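Local coordinates for protein-glutamine gamma-glutamyltransferase 2 (Pagrus major, PDB 1G0D) that probably catalyses the calcium-dependent cross-linking of proteins, joining peptide-bound glutamine to the amino group of lysine or to other primary amines, at residues I288-D301 and S327-M339. Residues are numbered along the deposited sequence; the frame is centred on the assembly and turned at random.
Sequences IPTRPITNFASAHD and SSWNFHCWVESWM. With SO4 (sulfate ion), chain B.
The CG of Arg291 sits between its backbone N and carbonyl carbon (chi1 46°), and the chain then runs extended to NE, alongside Glu336. The guanidinium meets one carboxylate oxygen edge-on: Glu336 OE1 lies 2.9 Å from Arg291 NE and 2.8 Å from Arg291 NH2. On another edge, Arg291 NH1 donates to O4 of a sulfate at 3.1 Å. This ion probably comes from the crystallisation liquor and is also held by Trp351. With an alanine here, Glu336 OE1 would probably lose both its guanidinium donors, and the carboxylate its charge partner.

Further along the same face, Ile293 CG1 lies over the Trp334 indole. Asn295 CB meets the far end of that ring at 3.4 Å from Trp334 CZ3. Next comes catalytic His332, hydrogen-bonded through NE2 to Asp355. His300 turns a ring edge to the face of Trp329, with centroids 4.7 Å apart and planes at 66°. On the opposite face Ser337 OG donates to Thr290 OG1 at 3.1 Å.

Paired backbone bonds link 290-295 to 331-339, among them Trp334 N to Ile293 O at 2.9 Å. This is the antiparallel edge of the transglutaminase core sheet, which presents the histidine of the Cys272-His332-Asp355 catalytic triad.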
# COMPACT_ATOMS: atom_id res chain seq x y z
N ILE A 288 -13.56 3.42 1.26
CA ILE A 288 -13.54 1.97 1.36
C ILE A 288 -12.47 1.58 2.36
O ILE A 288 -11.32 1.94 2.19
CB ILE A 288 -13.24 1.31 -0.02
CG1 ILE A 288 -14.28 1.78 -1.06
CG2 ILE A 288 -13.30 -0.19 0.08
CD1 ILE A 288 -14.13 1.15 -2.46
N PRO A 289 -12.84 0.87 3.43
CA PRO A 289 -11.87 0.44 4.45
C PRO A 289 -10.67 -0.30 3.81
O PRO A 289 -10.85 -1.31 3.11
CB PRO A 289 -12.69 -0.45 5.37
CG PRO A 289 -14.06 -0.03 5.16
CD PRO A 289 -14.20 0.43 3.77
N THR A 290 -9.45 0.18 4.07
CA THR A 290 -8.24 -0.41 3.44
C THR A 290 -6.97 -0.47 4.31
O THR A 290 -6.71 0.42 5.14
CB THR A 290 -7.94 0.41 2.11
OG1 THR A 290 -9.10 0.38 1.26
CG2 THR A 290 -6.74 -0.11 1.35
N ARG A 291 -6.18 -1.51 4.16
CA ARG A 291 -4.92 -1.58 4.90
C ARG A 291 -3.83 -2.25 4.08
O ARG A 291 -4.06 -3.30 3.46
CB ARG A 291 -5.07 -2.36 6.19
CG ARG A 291 -5.81 -3.66 6.03
CD ARG A 291 -5.82 -4.41 7.33
NE ARG A 291 -6.40 -5.72 7.16
CZ ARG A 291 -6.73 -6.53 8.15
NH1 ARG A 291 -6.52 -6.16 9.41
NH2 ARG A 291 -7.24 -7.72 7.88
N PRO A 292 -2.65 -1.64 4.03
CA PRO A 292 -1.56 -2.25 3.26
C PRO A 292 -1.04 -3.51 3.91
O PRO A 292 -0.65 -3.46 5.09
CB PRO A 292 -0.48 -1.17 3.24
CG PRO A 292 -1.22 0.07 3.57
CD PRO A 292 -2.24 -0.34 4.57
N ILE A 293 -1.06 -4.63 3.19
CA ILE A 293 -0.51 -5.85 3.77
C ILE A 293 0.81 -6.24 3.06
O ILE A 293 0.94 -6.04 1.85
CB ILE A 293 -1.50 -7.04 3.80
CG1 ILE A 293 -1.34 -7.83 2.58
CG2 ILE A 293 -2.94 -6.66 4.04
CD1 ILE A 293 -0.95 -9.16 3.05
N THR A 294 1.78 -6.74 3.83
CA THR A 294 3.10 -7.15 3.28
C THR A 294 3.33 -8.65 3.41
O THR A 294 3.09 -9.24 4.45
CB THR A 294 4.26 -6.44 4.01
OG1 THR A 294 4.12 -5.03 3.85
CG2 THR A 294 5.55 -6.78 3.41
N ASN A 295 3.82 -9.28 2.35
CA ASN A 295 4.07 -10.71 2.34
C ASN A 295 5.55 -10.96 2.33
O ASN A 295 6.24 -10.37 1.50
CB ASN A 295 3.47 -11.30 1.08
CG ASN A 295 3.51 -12.79 1.06
OD1 ASN A 295 3.47 -13.43 2.11
ND2 ASN A 295 3.60 -13.37 -0.13
N PHE A 296 6.07 -11.78 3.21
CA PHE A 296 7.51 -12.03 3.16
C PHE A 296 7.73 -13.37 2.42
O PHE A 296 6.96 -14.30 2.60
CB PHE A 296 8.10 -12.01 4.56
CG PHE A 296 8.14 -10.61 5.15
CD1 PHE A 296 9.18 -9.73 4.84
CD2 PHE A 296 7.14 -10.16 6.01
CE1 PHE A 296 9.22 -8.42 5.37
CE2 PHE A 296 7.17 -8.85 6.55
CZ PHE A 296 8.21 -7.98 6.23
N ALA A 297 8.76 -13.44 1.58
CA ALA A 297 9.01 -14.63 0.76
C ALA A 297 7.78 -14.72 -0.18
O ALA A 297 6.92 -15.60 -0.09
CB ALA A 297 9.15 -15.90 1.64
N SER A 298 7.72 -13.75 -1.09
CA SER A 298 6.62 -13.65 -2.03
C SER A 298 6.77 -14.36 -3.35
O SER A 298 7.62 -14.02 -4.13
CB SER A 298 6.38 -12.19 -2.33
OG SER A 298 5.12 -11.82 -1.84
N ALA A 299 5.91 -15.32 -3.61
CA ALA A 299 5.97 -16.01 -4.90
C ALA A 299 5.32 -15.19 -6.02
O ALA A 299 4.48 -15.69 -6.78
CB ALA A 299 5.31 -17.35 -4.79
N HIS A 300 5.73 -13.94 -6.15
CA HIS A 300 5.19 -13.08 -7.21
C HIS A 300 5.62 -13.50 -8.61
O HIS A 300 4.84 -13.49 -9.57
CB HIS A 300 5.64 -11.65 -7.01
CG HIS A 300 4.94 -10.69 -7.90
ND1 HIS A 300 3.58 -10.50 -7.85
CD2 HIS A 300 5.40 -9.89 -8.88
CE1 HIS A 300 3.23 -9.61 -8.77
NE2 HIS A 300 4.32 -9.23 -9.41
N ASP A 301 6.91 -13.81 -8.70
CA ASP A 301 7.67 -14.24 -9.89
C ASP A 301 7.12 -15.42 -10.68
O ASP A 301 7.28 -15.49 -11.90
CB ASP A 301 9.05 -14.65 -9.41
CG ASP A 301 8.97 -15.62 -8.20
OD1 ASP A 301 8.81 -15.12 -7.07
OD2 ASP A 301 9.06 -16.86 -8.37
N SER A 327 14.33 -16.41 -7.73
CA SER A 327 13.14 -16.83 -7.03
C SER A 327 12.36 -15.74 -6.28
O SER A 327 12.36 -14.55 -6.65
CB SER A 327 13.48 -17.94 -6.06
OG SER A 327 12.54 -18.98 -6.17
N SER A 328 11.69 -16.20 -5.23
CA SER A 328 10.83 -15.39 -4.40
C SER A 328 11.39 -14.09 -3.92
O SER A 328 12.54 -14.01 -3.51
CB SER A 328 10.37 -16.20 -3.19
OG SER A 328 9.79 -17.44 -3.61
N TRP A 329 10.54 -13.06 -3.97
CA TRP A 329 10.90 -11.72 -3.53
C TRP A 329 11.14 -11.69 -2.02
O TRP A 329 10.57 -12.51 -1.29
CB TRP A 329 9.76 -10.77 -3.87
CG TRP A 329 9.55 -10.56 -5.32
CD1 TRP A 329 9.92 -11.40 -6.35
CD2 TRP A 329 8.92 -9.43 -5.94
NE1 TRP A 329 9.55 -10.85 -7.56
CE2 TRP A 329 8.94 -9.64 -7.34
CE3 TRP A 329 8.34 -8.24 -5.45
CZ2 TRP A 329 8.39 -8.71 -8.24
CZ3 TRP A 329 7.80 -7.32 -6.35
CH2 TRP A 329 7.82 -7.56 -7.72
N ASN A 330 11.96 -10.75 -1.54
CA ASN A 330 12.22 -10.66 -0.09
C ASN A 330 10.89 -10.34 0.63
O ASN A 330 10.64 -10.79 1.77
CB ASN A 330 13.25 -9.58 0.22
CG ASN A 330 14.68 -10.02 -0.06
OD1 ASN A 330 14.93 -11.11 -0.60
ND2 ASN A 330 15.63 -9.17 0.29
N PHE A 331 10.05 -9.56 -0.04
CA PHE A 331 8.72 -9.21 0.47
C PHE A 331 7.98 -8.59 -0.68
O PHE A 331 8.55 -8.26 -1.71
CB PHE A 331 8.79 -8.22 1.66
CG PHE A 331 9.10 -6.79 1.28
CD1 PHE A 331 10.42 -6.31 1.32
CD2 PHE A 331 8.11 -5.95 0.83
CE1 PHE A 331 10.73 -5.00 0.91
CE2 PHE A 331 8.41 -4.62 0.42
CZ PHE A 331 9.73 -4.16 0.46
N HIS A 332 6.68 -8.48 -0.53
CA HIS A 332 5.87 -7.88 -1.57
C HIS A 332 4.64 -7.38 -0.88
O HIS A 332 4.06 -8.07 -0.04
CB HIS A 332 5.48 -8.90 -2.62
CG HIS A 332 4.48 -8.37 -3.60
ND1 HIS A 332 4.62 -7.14 -4.21
CD2 HIS A 332 3.34 -8.92 -4.11
CE1 HIS A 332 3.62 -6.96 -5.06
NE2 HIS A 332 2.83 -8.02 -5.02
N CYS A 333 4.21 -6.19 -1.27
CA CYS A 333 3.06 -5.54 -0.70
C CYS A 333 1.83 -5.42 -1.60
O CYS A 333 1.92 -5.30 -2.82
CB CYS A 333 3.46 -4.14 -0.27
SG CYS A 333 4.83 -4.00 0.83
N TRP A 334 0.66 -5.45 -0.97
CA TRP A 334 -0.60 -5.22 -1.66
C TRP A 334 -1.55 -4.56 -0.66
O TRP A 334 -1.16 -4.09 0.41
CB TRP A 334 -1.19 -6.51 -2.28
CG TRP A 334 -1.51 -7.62 -1.35
CD1 TRP A 334 -2.63 -7.76 -0.59
CD2 TRP A 334 -0.70 -8.79 -1.09
NE1 TRP A 334 -2.58 -8.94 0.13
CE2 TRP A 334 -1.40 -9.58 -0.16
CE3 TRP A 334 0.55 -9.23 -1.55
CZ2 TRP A 334 -0.89 -10.80 0.31
CZ3 TRP A 334 1.05 -10.44 -1.08
CH2 TRP A 334 0.33 -11.21 -0.15
N VAL A 335 -2.82 -4.55 -0.98
CA VAL A 335 -3.76 -3.90 -0.12
C VAL A 335 -4.99 -4.77 0.08
O VAL A 335 -5.32 -5.56 -0.79
CB VAL A 335 -4.05 -2.55 -0.79
CG1 VAL A 335 -5.49 -2.38 -1.17
CG2 VAL A 335 -3.50 -1.49 0.04
N GLU A 336 -5.62 -4.69 1.24
CA GLU A 336 -6.84 -5.44 1.53
C GLU A 336 -7.96 -4.40 1.68
O GLU A 336 -7.77 -3.41 2.39
CB GLU A 336 -6.69 -6.18 2.85
CG GLU A 336 -6.71 -7.69 2.76
CD GLU A 336 -6.29 -8.34 4.05
OE1 GLU A 336 -6.63 -7.82 5.14
OE2 GLU A 336 -5.60 -9.36 4.00
N SER A 337 -9.09 -4.58 1.00
CA SER A 337 -10.21 -3.62 1.12
C SER A 337 -11.45 -4.35 1.64
O SER A 337 -11.75 -5.44 1.20
CB SER A 337 -10.57 -2.97 -0.22
OG SER A 337 -9.62 -1.99 -0.61
N TRP A 338 -12.18 -3.73 2.55
CA TRP A 338 -13.38 -4.33 3.12
C TRP A 338 -14.60 -4.03 2.30
O TRP A 338 -14.89 -2.88 2.05
CB TRP A 338 -13.64 -3.81 4.53
CG TRP A 338 -14.73 -4.55 5.22
CD1 TRP A 338 -16.09 -4.27 5.20
CD2 TRP A 338 -14.58 -5.72 6.04
NE1 TRP A 338 -16.77 -5.20 5.97
CE2 TRP A 338 -15.86 -6.10 6.49
CE3 TRP A 338 -13.47 -6.49 6.44
CZ2 TRP A 338 -16.06 -7.22 7.31
CZ3 TRP A 338 -13.68 -7.61 7.26
CH2 TRP A 338 -14.96 -7.95 7.68
N MET A 339 -15.32 -5.06 1.92
CA MET A 339 -16.56 -4.91 1.16
C MET A 339 -17.25 -6.28 1.06
O MET A 339 -16.60 -7.32 1.20
CB MET A 339 -16.26 -4.41 -0.23
CG MET A 339 -15.57 -5.42 -1.13
SD MET A 339 -14.98 -4.57 -2.61
CE MET A 339 -13.62 -3.79 -2.01
S SO4 B . -9.32 -8.52 10.97
O1 SO4 B . -9.44 -9.45 9.95
O2 SO4 B . -10.18 -7.44 10.67
O3 SO4 B . -9.88 -9.19 12.05
O4 SO4 B . -7.93 -8.24 11.22
O HOH W 1 10.69 -19.38 -8.14